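Local coordinates for protein CDP-4-keto-6-deoxy-D-glucose-3-dehydrase (Yersinia pseudotuberculosis, PDB 3BB8) that probably removes the C3 hydroxyl group of CDP-4-keto-6-deoxy-D-glucose with the help of pyridoxal 5'-phosphate, a step in making lipopolysaccharide sugars, at residues N64-K69 with C298-L303; V113-A118 with I162-T167; L150-V155 with A181-L186. The protein carries 1 engineered substitution. All blocks are in the same frame, centred on the assembly; numbering follows the deposited sequence.

Interaction 1: residues N64-K69 with C298-L303; sequences NDAFEK and CGLAQL
Phe67 drives the edge of its ring against the backbone of helix segment 298-303, where CD2 comes 3.4 Å from the carbonyl carbon of Gly299 and 3.5 Å from Leu300 N. Phe67 CE2 meets the same peptide, 3.5 Å from Gly299 O, and these atoms lie close to the ring plane. Gly299 has no side chain, and the ring edge fits directly against its main chain. In Phe67, CG stands anti to the backbone N (chi1 179°), which swings the ring over to the other helix although the CB bond itself does not point there. A second contact comes from Leu303, whose CD1 approaches obliquely to 3.5 Å from Phe67 CD2. Leu300 sends both methyls toward Ala66; the nearer, CD2, lies 3.7 Å from Ala66 CB, while CD1 rests over the Ala66-Phe67 peptide. No polar bond joins the two segments; the contact rests on van der Waals packing of side chains and of a ring edge on a peptide. The axes of the two short segments approach to 8.9 Å at 37°, both running in broadly the same direction. Elsewhere, Phe67 meets the ring of Phe216 at about 80°, next to the cofactor-binding Ser215, and its side chain lies about 12 Å from pyridoxal 5'-phosphate. Helix 62-75 is therefore packed on the long helix 293-323, behind the cofactor pocket of the aspartate aminotransferase fold.

Interaction 2: residues V113-A118 with I162-T167; sequences VITVAA and IMIAHT
Ile114 and Met163 join the two strands through the backbone: Met163 N donates to Ile114 O over 3.1 Å, with an N-H...O angle of 154°. Ile114 also bonds to the backbone of Ala161, so it grips the residues before and after its partner Ile162, as parallel pairing requires. A CA-H...O contact adds to this, Ile162 CA lying 3.5 Å from Ile114 O. One step on, Thr115 OG1 donates to Met163 O over 2.8 Å, almost in line with the carbonyl (164°). The hydroxyl is anti to the Thr115 backbone N (chi1 -173°), which aims it at the adjacent strand. Beyond this the chains diverge; Thr167 N and OG1 both bond weakly to Ala165 O around an inverse gamma turn centred on His166, and the Thr167 side chain lies about 6 Å from the bound pyridoxal 5'-phosphate. Ile114 and Ile162 pack on one face, CB to CG1 4.0 Å; on the other, Val113 and Met163 lie side by side, pointing the same way. In this central mixed sheet of the aspartate aminotransferase fold, backbone bonds of Val113 with Ile133 and Val135, and of Thr115 with Val135 and Val137, pair 113-115 alternately to its flanking strands; helix 121-129 covers the Val113-Thr115 face, and Ile162 and Met163 touch strand 187-191.

Interaction 3: residues L150-V155 with A181-L186; sequences LIEAAV and ADKYNL
Val155 lays its CG1 methyl over one face of the Tyr184 ring, 3.7 Å from the ring centroid and 20° off the normal, in a CH-pi contact. This is the close apolar part, with Val155 CG1 3.5 Å from Tyr184 CD2; the valine's other methyl, CG2, reaches Leu186 CD1 more loosely, at 4.4 Å. The contact joins the short helix 151-154 to the C-terminal part of helix 174-184, beside the central sheet on which Ile151 and Leu186 pack, and away from the annotated sites. Toward solvent the contact becomes polar. Glu152, bent at its second torsion (chi2 77°), brings OE2 to the ring edge near its plane, where the Tyr184 hydroxyl donates to it; the modelled separation of OE2 and OH, 2.5 Å, is very short and its exact value doubtful. The carboxylate itself is turned 61° from the ring plane. The extended side chain of the exposed Lys183 crosses that of Glu152 roughly at right angles and forms a salt bridge, NZ to Glu152 OE1 3.3 Å, whose hydrogen bond is weak; it also bonds weakly to Tyr184 OH. Arg179 makes a further salt bridge to Glu152 OE1. With two cations and a hydroxyl gathered on one carboxylate, Glu152 is probably kept ionised, and the phenol is held at both its face and its hydroxyl.

In the fold
Following the chain from the N terminus, helix 62-75 is the first element to enter a contact: segment 64-69 meets 298-303 of helix 293-323, 229 residues on at the nearest ends, closing the widest loop. Interactions 2 and 3 both fall within that span. Strand 112-115 opens interaction 2, helix 151-154 then opens interaction 3, strand 159-165 closes the former and helix 174-184 the latter, so the two cross along the chain. They also touch: Ile114 CD1 lies 3.6 Å from Val155 CG2, and Ile162 packs on Ile151 and Leu186, fastening helices 151-154 and 174-184 to the central sheet. Interaction 1 stays apart, its nearest atoms about 17 Å from those of interaction 2, across the centre of the chain.

Interaction 1: residues N64-K69 with C298-L303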
loop_
_atom_site.group_PDB
_atom_site.type_symbol
_atom_site.label_atom_id
_atom_site.label_comp_id
_atom_site.label_asym_id
_atom_site.label_seq_id
_atom_site.Cartn_x
_atom_site.Cartn_y
_atom_site.Cartn_z
ATOM N N ASN A 64 2.259 13.795 -8.906
ATOM C CA ASN A 64 1.839 12.470 -9.336
ATOM C C ASN A 64 1.349 12.507 -10.773
ATOM O O ASN A 64 1.557 11.552 -11.523
ATOM C CB ASN A 64 0.736 11.911 -8.438
ATOM C CG ASN A 64 0.394 10.459 -8.773
ATOM O OD1 ASN A 64 1.202 9.555 -8.547
ATOM N ND2 ASN A 64 -0.799 10.235 -9.330
ATOM N N ASP A 65 0.695 13.604 -11.158
ATOM C CA ASP A 65 0.196 13.745 -12.528
ATOM C C ASP A 65 1.377 13.816 -13.480
ATOM O O ASP A 65 1.397 13.149 -14.515
ATOM C CB ASP A 65 -0.641 15.019 -12.701
ATOM C CG ASP A 65 -1.952 14.968 -11.949
ATOM O OD1 ASP A 65 -2.562 13.876 -11.885
ATOM O OD2 ASP A 65 -2.380 16.026 -11.435
ATOM N N ALA A 66 2.355 14.639 -13.122
ATOM C CA ALA A 66 3.558 14.806 -13.933
ATOM C C ALA A 66 4.311 13.478 -14.072
ATOM O O ALA A 66 4.745 13.108 -15.167
ATOM C CB ALA A 66 4.468 15.866 -13.305
ATOM N N PHE A 67 4.450 12.759 -12.960
ATOM C CA PHE A 67 5.151 11.483 -12.971
ATOM C C PHE A 67 4.474 10.450 -13.852
ATOM O O PHE A 67 5.122 9.837 -14.697
ATOM C CB PHE A 67 5.297 10.917 -11.550
ATOM C CG PHE A 67 6.003 9.584 -11.507
ATOM C CD1 PHE A 67 5.288 8.394 -11.643
ATOM C CD2 PHE A 67 7.394 9.523 -11.433
ATOM C CE1 PHE A 67 5.943 7.164 -11.715
ATOM C CE2 PHE A 67 8.059 8.295 -11.505
ATOM C CZ PHE A 67 7.330 7.114 -11.648
ATOM N N GLU A 68 3.171 10.258 -13.667
ATOM C CA GLU A 68 2.459 9.260 -14.458
ATOM C C GLU A 68 2.537 9.596 -15.931
ATOM O O GLU A 68 2.568 8.703 -16.789
ATOM C CB GLU A 68 0.996 9.154 -14.019
ATOM C CG GLU A 68 0.819 8.705 -12.571
ATOM C CD GLU A 68 -0.643 8.571 -12.165
ATOM O OE1 GLU A 68 -1.465 9.419 -12.583
ATOM O OE2 GLU A 68 -0.967 7.625 -11.415
ATOM N N LYS A 69 2.582 10.895 -16.217
ATOM C CA LYS A 69 2.661 11.370 -17.591
ATOM C C LYS A 69 4.026 11.080 -18.197
ATOM O O LYS A 69 4.120 10.463 -19.253
ATOM C CB LYS A 69 2.395 12.877 -17.649
ATOM C CG LYS A 69 2.387 13.458 -19.060
ATOM C CD LYS A 69 2.332 14.981 -19.018
ATOM C CE LYS A 69 2.263 15.593 -20.411
ATOM N NZ LYS A 69 2.343 17.078 -20.332
ATOM N N CYS A 298 9.826 12.691 -5.728
ATOM C CA CYS A 298 11.100 11.994 -5.789
ATOM C C CYS A 298 11.168 11.227 -7.096
ATOM O O CYS A 298 12.155 11.305 -7.818
ATOM C CB CYS A 298 11.234 11.038 -4.602
ATOM S SG CYS A 298 12.889 10.334 -4.362
ATOM N N GLY A 299 10.104 10.506 -7.411
ATOM C CA GLY A 299 10.074 9.745 -8.643
ATOM C C GLY A 299 10.208 10.607 -9.883
ATOM O O GLY A 299 10.876 10.223 -10.839
ATOM N N LEU A 300 9.575 11.781 -9.877
ATOM C CA LEU A 300 9.638 12.675 -11.038
ATOM C C LEU A 300 11.077 13.100 -11.316
ATOM O O LEU A 300 11.537 13.017 -12.452
ATOM C CB LEU A 300 8.753 13.907 -10.828
ATOM C CG LEU A 300 8.638 14.844 -12.037
ATOM C CD1 LEU A 300 8.094 14.097 -13.247
ATOM C CD2 LEU A 300 7.734 16.001 -11.678
ATOM N N ALA A 301 11.782 13.543 -10.280
ATOM C CA ALA A 301 13.183 13.945 -10.424
ATOM C C ALA A 301 13.981 12.781 -11.016
ATOM O O ALA A 301 14.705 12.946 -12.003
ATOM C CB ALA A 301 13.767 14.339 -9.058
ATOM N N GLN A 302 13.830 11.606 -10.407
ATOM C CA GLN A 302 14.512 10.393 -10.849
ATOM C C GLN A 302 14.296 10.132 -12.340
ATOM O O GLN A 302 15.199 9.668 -13.034
ATOM C CB GLN A 302 14.004 9.175 -10.057
ATOM C CG GLN A 302 14.399 9.111 -8.583
ATOM C CD GLN A 302 15.830 8.630 -8.368
ATOM O OE1 GLN A 302 16.783 9.406 -8.454
ATOM N NE2 GLN A 302 15.983 7.340 -8.094
ATOM N N LEU A 303 13.098 10.420 -12.833
ATOM C CA LEU A 303 12.791 10.187 -14.242
ATOM C C LEU A 303 13.732 10.905 -15.209
ATOM O O LEU A 303 13.884 10.495 -16.359
ATOM C CB LEU A 303 11.344 10.581 -14.547
ATOM C CG LEU A 303 10.288 9.500 -14.298
ATOM C CD1 LEU A 303 8.902 10.059 -14.598
ATOM C CD2 LEU A 303 10.566 8.295 -15.186
#

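Interaction 2: residues V113-A118 with I162-T167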
loop_
_atom_site.group_PDB
_atom_site.type_symbol
_atom_site.label_atom_id
_atom_site.label_comp_id
_atom_site.label_asym_id
_atom_site.label_seq_id
_atom_site.Cartn_x
_atom_site.Cartn_y
_atom_site.Cartn_z
ATOM N N VAL A 113 -2.684 -19.822 -13.318
ATOM C CA VAL A 113 -1.811 -18.782 -13.835
ATOM C C VAL A 113 -0.432 -19.433 -13.985
ATOM O O VAL A 113 0.114 -19.972 -13.018
ATOM C CB VAL A 113 -1.702 -17.602 -12.841
ATOM C CG1 VAL A 113 -0.831 -16.515 -13.423
ATOM C CG2 VAL A 113 -3.083 -17.069 -12.508
ATOM N N ILE A 114 0.111 -19.405 -15.198
ATOM C CA ILE A 114 1.426 -19.984 -15.455
ATOM C C ILE A 114 2.520 -18.993 -15.066
ATOM O O ILE A 114 2.452 -17.806 -15.408
ATOM C CB ILE A 114 1.593 -20.352 -16.944
ATOM C CG1 ILE A 114 0.689 -21.538 -17.285
ATOM C CG2 ILE A 114 3.054 -20.683 -17.240
ATOM C CD1 ILE A 114 0.646 -21.874 -18.769
ATOM N N THR A 115 3.525 -19.478 -14.344
ATOM C CA THR A 115 4.622 -18.616 -13.912
ATOM C C THR A 115 5.833 -19.501 -13.611
ATOM O O THR A 115 5.793 -20.702 -13.868
ATOM C CB THR A 115 4.204 -17.806 -12.648
ATOM O OG1 THR A 115 5.212 -16.842 -12.333
ATOM C CG2 THR A 115 4.011 -18.728 -11.455
ATOM N N VAL A 116 6.907 -18.928 -13.082
ATOM C CA VAL A 116 8.086 -19.729 -12.754
ATOM C C VAL A 116 8.348 -19.657 -11.257
ATOM O O VAL A 116 7.912 -18.713 -10.595
ATOM C CB VAL A 116 9.341 -19.251 -13.530
ATOM C CG1 VAL A 116 9.087 -19.366 -15.028
ATOM C CG2 VAL A 116 9.697 -17.816 -13.155
ATOM N N ALA A 117 9.035 -20.664 -10.720
ATOM C CA ALA A 117 9.339 -20.709 -9.294
ATOM C C ALA A 117 10.650 -19.991 -8.939
ATOM O O ALA A 117 10.932 -19.718 -7.767
ATOM C CB ALA A 117 9.383 -22.153 -8.825
ATOM N N ALA A 118 11.453 -19.681 -9.947
ATOM C CA ALA A 118 12.701 -18.977 -9.699
ATOM C C ALA A 118 12.445 -17.479 -9.825
ATOM O O ALA A 118 12.778 -16.871 -10.836
ATOM C CB ALA A 118 13.771 -19.418 -10.699
ATOM N N ILE A 162 -0.854 -15.706 -17.835
ATOM C CA ILE A 162 0.558 -15.933 -17.614
ATOM C C ILE A 162 1.095 -14.660 -16.993
ATOM O O ILE A 162 0.903 -13.572 -17.543
ATOM C CB ILE A 162 1.317 -16.185 -18.925
ATOM C CG1 ILE A 162 0.778 -17.438 -19.612
ATOM C CG2 ILE A 162 2.803 -16.330 -18.635
ATOM C CD1 ILE A 162 1.469 -17.754 -20.927
ATOM N N MET A 163 1.737 -14.797 -15.834
ATOM C CA MET A 163 2.326 -13.658 -15.136
ATOM C C MET A 163 3.747 -14.050 -14.763
ATOM O O MET A 163 3.970 -14.924 -13.926
ATOM C CB MET A 163 1.520 -13.307 -13.879
ATOM C CG MET A 163 1.980 -12.019 -13.198
ATOM S SD MET A 163 0.760 -11.375 -12.033
ATOM C CE MET A 163 1.704 -10.154 -11.152
ATOM N N ILE A 164 4.707 -13.389 -15.395
ATOM C CA ILE A 164 6.116 -13.673 -15.188
ATOM C C ILE A 164 6.912 -12.382 -15.176
ATOM O O ILE A 164 6.517 -11.400 -15.802
ATOM C CB ILE A 164 6.656 -14.535 -16.339
ATOM C CG1 ILE A 164 5.933 -15.873 -16.377
ATOM C CG2 ILE A 164 8.144 -14.719 -16.201
ATOM C CD1 ILE A 164 6.350 -16.741 -17.547
ATOM N N ALA A 165 8.050 -12.391 -14.497
ATOM C CA ALA A 165 8.885 -11.202 -14.431
ATOM C C ALA A 165 10.118 -11.331 -15.324
ATOM O O ALA A 165 10.628 -12.432 -15.517
ATOM C CB ALA A 165 9.325 -10.955 -12.982
ATOM N N HIS A 166 10.571 -10.202 -15.875
ATOM C CA HIS A 166 11.780 -10.176 -16.691
ATOM C C HIS A 166 12.875 -10.124 -15.632
ATOM O O HIS A 166 13.343 -9.055 -15.235
ATOM C CB HIS A 166 11.814 -8.926 -17.589
ATOM C CG HIS A 166 10.848 -8.982 -18.735
ATOM N ND1 HIS A 166 9.610 -8.376 -18.698
ATOM C CD2 HIS A 166 10.910 -9.631 -19.922
ATOM C CE1 HIS A 166 8.952 -8.651 -19.810
ATOM N NE2 HIS A 166 9.718 -9.413 -20.570
ATOM N N THR A 167 13.252 -11.308 -15.163
ATOM C CA THR A 167 14.227 -11.464 -14.088
ATOM C C THR A 167 15.535 -10.711 -14.222
ATOM O O THR A 167 16.251 -10.863 -15.200
ATOM C CB THR A 167 14.515 -12.954 -13.865
ATOM O OG1 THR A 167 13.272 -13.630 -13.650
ATOM C CG2 THR A 167 15.416 -13.164 -12.654
#

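Interaction 3: residues L150-V155 with A181-L186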
loop_
_atom_site.group_PDB
_atom_site.type_symbol
_atom_site.label_atom_id
_atom_site.label_comp_id
_atom_site.label_asym_id
_atom_site.label_seq_id
_atom_site.Cartn_x
_atom_site.Cartn_y
_atom_site.Cartn_z
ATOM N N LEU A 150 8.630 -24.630 -22.411
ATOM C CA LEU A 150 7.896 -25.442 -21.442
ATOM C C LEU A 150 6.500 -24.901 -21.118
ATOM O O LEU A 150 5.684 -25.594 -20.508
ATOM C CB LEU A 150 8.705 -25.553 -20.152
ATOM C CG LEU A 150 10.118 -26.104 -20.313
ATOM C CD1 LEU A 150 10.869 -25.986 -19.001
ATOM C CD2 LEU A 150 10.044 -27.547 -20.774
ATOM N N ILE A 151 6.238 -23.661 -21.519
ATOM C CA ILE A 151 4.951 -23.020 -21.273
ATOM C C ILE A 151 3.808 -23.871 -21.822
ATOM O O ILE A 151 2.924 -24.302 -21.086
ATOM C CB ILE A 151 4.892 -21.639 -21.954
ATOM C CG1 ILE A 151 6.045 -20.753 -21.466
ATOM C CG2 ILE A 151 3.552 -20.988 -21.684
ATOM C CD1 ILE A 151 6.075 -20.531 -19.980
ATOM N N GLU A 152 3.856 -24.100 -23.132
ATOM C CA GLU A 152 2.870 -24.885 -23.868
ATOM C C GLU A 152 2.287 -26.078 -23.115
ATOM O O GLU A 152 1.068 -26.205 -22.987
ATOM C CB GLU A 152 3.503 -25.372 -25.174
ATOM C CG GLU A 152 2.654 -26.333 -25.993
ATOM C CD GLU A 152 1.545 -25.639 -26.759
ATOM O OE1 GLU A 152 1.851 -24.819 -27.656
ATOM O OE2 GLU A 152 0.367 -25.921 -26.461
ATOM N N ALA A 153 3.152 -26.955 -22.623
ATOM C CA ALA A 153 2.700 -28.149 -21.915
ATOM C C ALA A 153 2.050 -27.870 -20.568
ATOM O O ALA A 153 1.372 -28.737 -20.015
ATOM C CB ALA A 153 3.863 -29.122 -21.738
ATOM N N ALA A 154 2.255 -26.671 -20.031
ATOM C CA ALA A 154 1.667 -26.324 -18.739
ATOM C C ALA A 154 0.252 -25.762 -18.898
ATOM O O ALA A 154 -0.471 -25.577 -17.916
ATOM C CB ALA A 154 2.554 -25.319 -18.014
ATOM N N VAL A 155 -0.141 -25.496 -20.139
ATOM C CA VAL A 155 -1.466 -24.961 -20.413
ATOM C C VAL A 155 -2.536 -26.043 -20.323
ATOM O O VAL A 155 -2.319 -27.186 -20.733
ATOM C CB VAL A 155 -1.533 -24.333 -21.808
ATOM C CG1 VAL A 155 -2.910 -23.731 -22.036
ATOM C CG2 VAL A 155 -0.452 -23.279 -21.952
ATOM N N ALA A 181 0.500 -17.205 -25.510
ATOM C CA ALA A 181 -0.582 -16.439 -24.908
ATOM C C ALA A 181 -1.673 -16.173 -25.935
ATOM O O ALA A 181 -2.848 -16.441 -25.684
ATOM C CB ALA A 181 -0.047 -15.119 -24.352
ATOM N N ASP A 182 -1.278 -15.646 -27.091
ATOM C CA ASP A 182 -2.223 -15.334 -28.155
ATOM C C ASP A 182 -2.950 -16.576 -28.660
ATOM O O ASP A 182 -4.121 -16.515 -29.039
ATOM C CB ASP A 182 -1.497 -14.644 -29.306
ATOM C CG ASP A 182 -0.733 -13.415 -28.851
ATOM O OD1 ASP A 182 -1.299 -12.627 -28.066
ATOM O OD2 ASP A 182 0.428 -13.231 -29.279
ATOM N N LYS A 183 -2.258 -17.707 -28.653
ATOM C CA LYS A 183 -2.857 -18.949 -29.107
ATOM C C LYS A 183 -4.030 -19.325 -28.217
ATOM O O LYS A 183 -5.160 -19.456 -28.693
ATOM C CB LYS A 183 -1.821 -20.072 -29.089
ATOM C CG LYS A 183 -2.362 -21.428 -29.524
ATOM C CD LYS A 183 -1.267 -22.476 -29.467
ATOM C CE LYS A 183 -1.786 -23.846 -29.834
ATOM N NZ LYS A 183 -0.729 -24.874 -29.635
ATOM N N TYR A 184 -3.761 -19.486 -26.924
ATOM C CA TYR A 184 -4.802 -19.867 -25.976
ATOM C C TYR A 184 -5.621 -18.705 -25.420
ATOM O O TYR A 184 -6.434 -18.893 -24.515
ATOM C CB TYR A 184 -4.190 -20.667 -24.824
ATOM C CG TYR A 184 -3.610 -21.992 -25.259
ATOM C CD1 TYR A 184 -2.338 -22.071 -25.826
ATOM C CD2 TYR A 184 -4.354 -23.168 -25.139
ATOM C CE1 TYR A 184 -1.820 -23.292 -26.265
ATOM C CE2 TYR A 184 -3.850 -24.391 -25.576
ATOM C CZ TYR A 184 -2.585 -24.447 -26.138
ATOM O OH TYR A 184 -2.097 -25.656 -26.578
ATOM N N ASN A 185 -5.410 -17.512 -25.971
ATOM C CA ASN A 185 -6.125 -16.315 -25.537
ATOM C C ASN A 185 -5.952 -16.057 -24.040
ATOM O O ASN A 185 -6.892 -15.645 -23.348
ATOM C CB ASN A 185 -7.613 -16.443 -25.868
ATOM C CG ASN A 185 -7.880 -16.390 -27.349
ATOM O OD1 ASN A 185 -7.648 -15.368 -28.000
ATOM N ND2 ASN A 185 -8.365 -17.496 -27.897
ATOM N N LEU A 186 -4.742 -16.302 -23.553
ATOM C CA LEU A 186 -4.419 -16.109 -22.149
ATOM C C LEU A 186 -4.019 -14.666 -21.893
ATOM O O LEU A 186 -3.432 -14.014 -22.759
ATOM C CB LEU A 186 -3.252 -17.008 -21.752
ATOM C CG LEU A 186 -3.378 -18.511 -21.983
ATOM C CD1 LEU A 186 -2.034 -19.171 -21.696
ATOM C CD2 LEU A 186 -4.475 -19.086 -21.094
#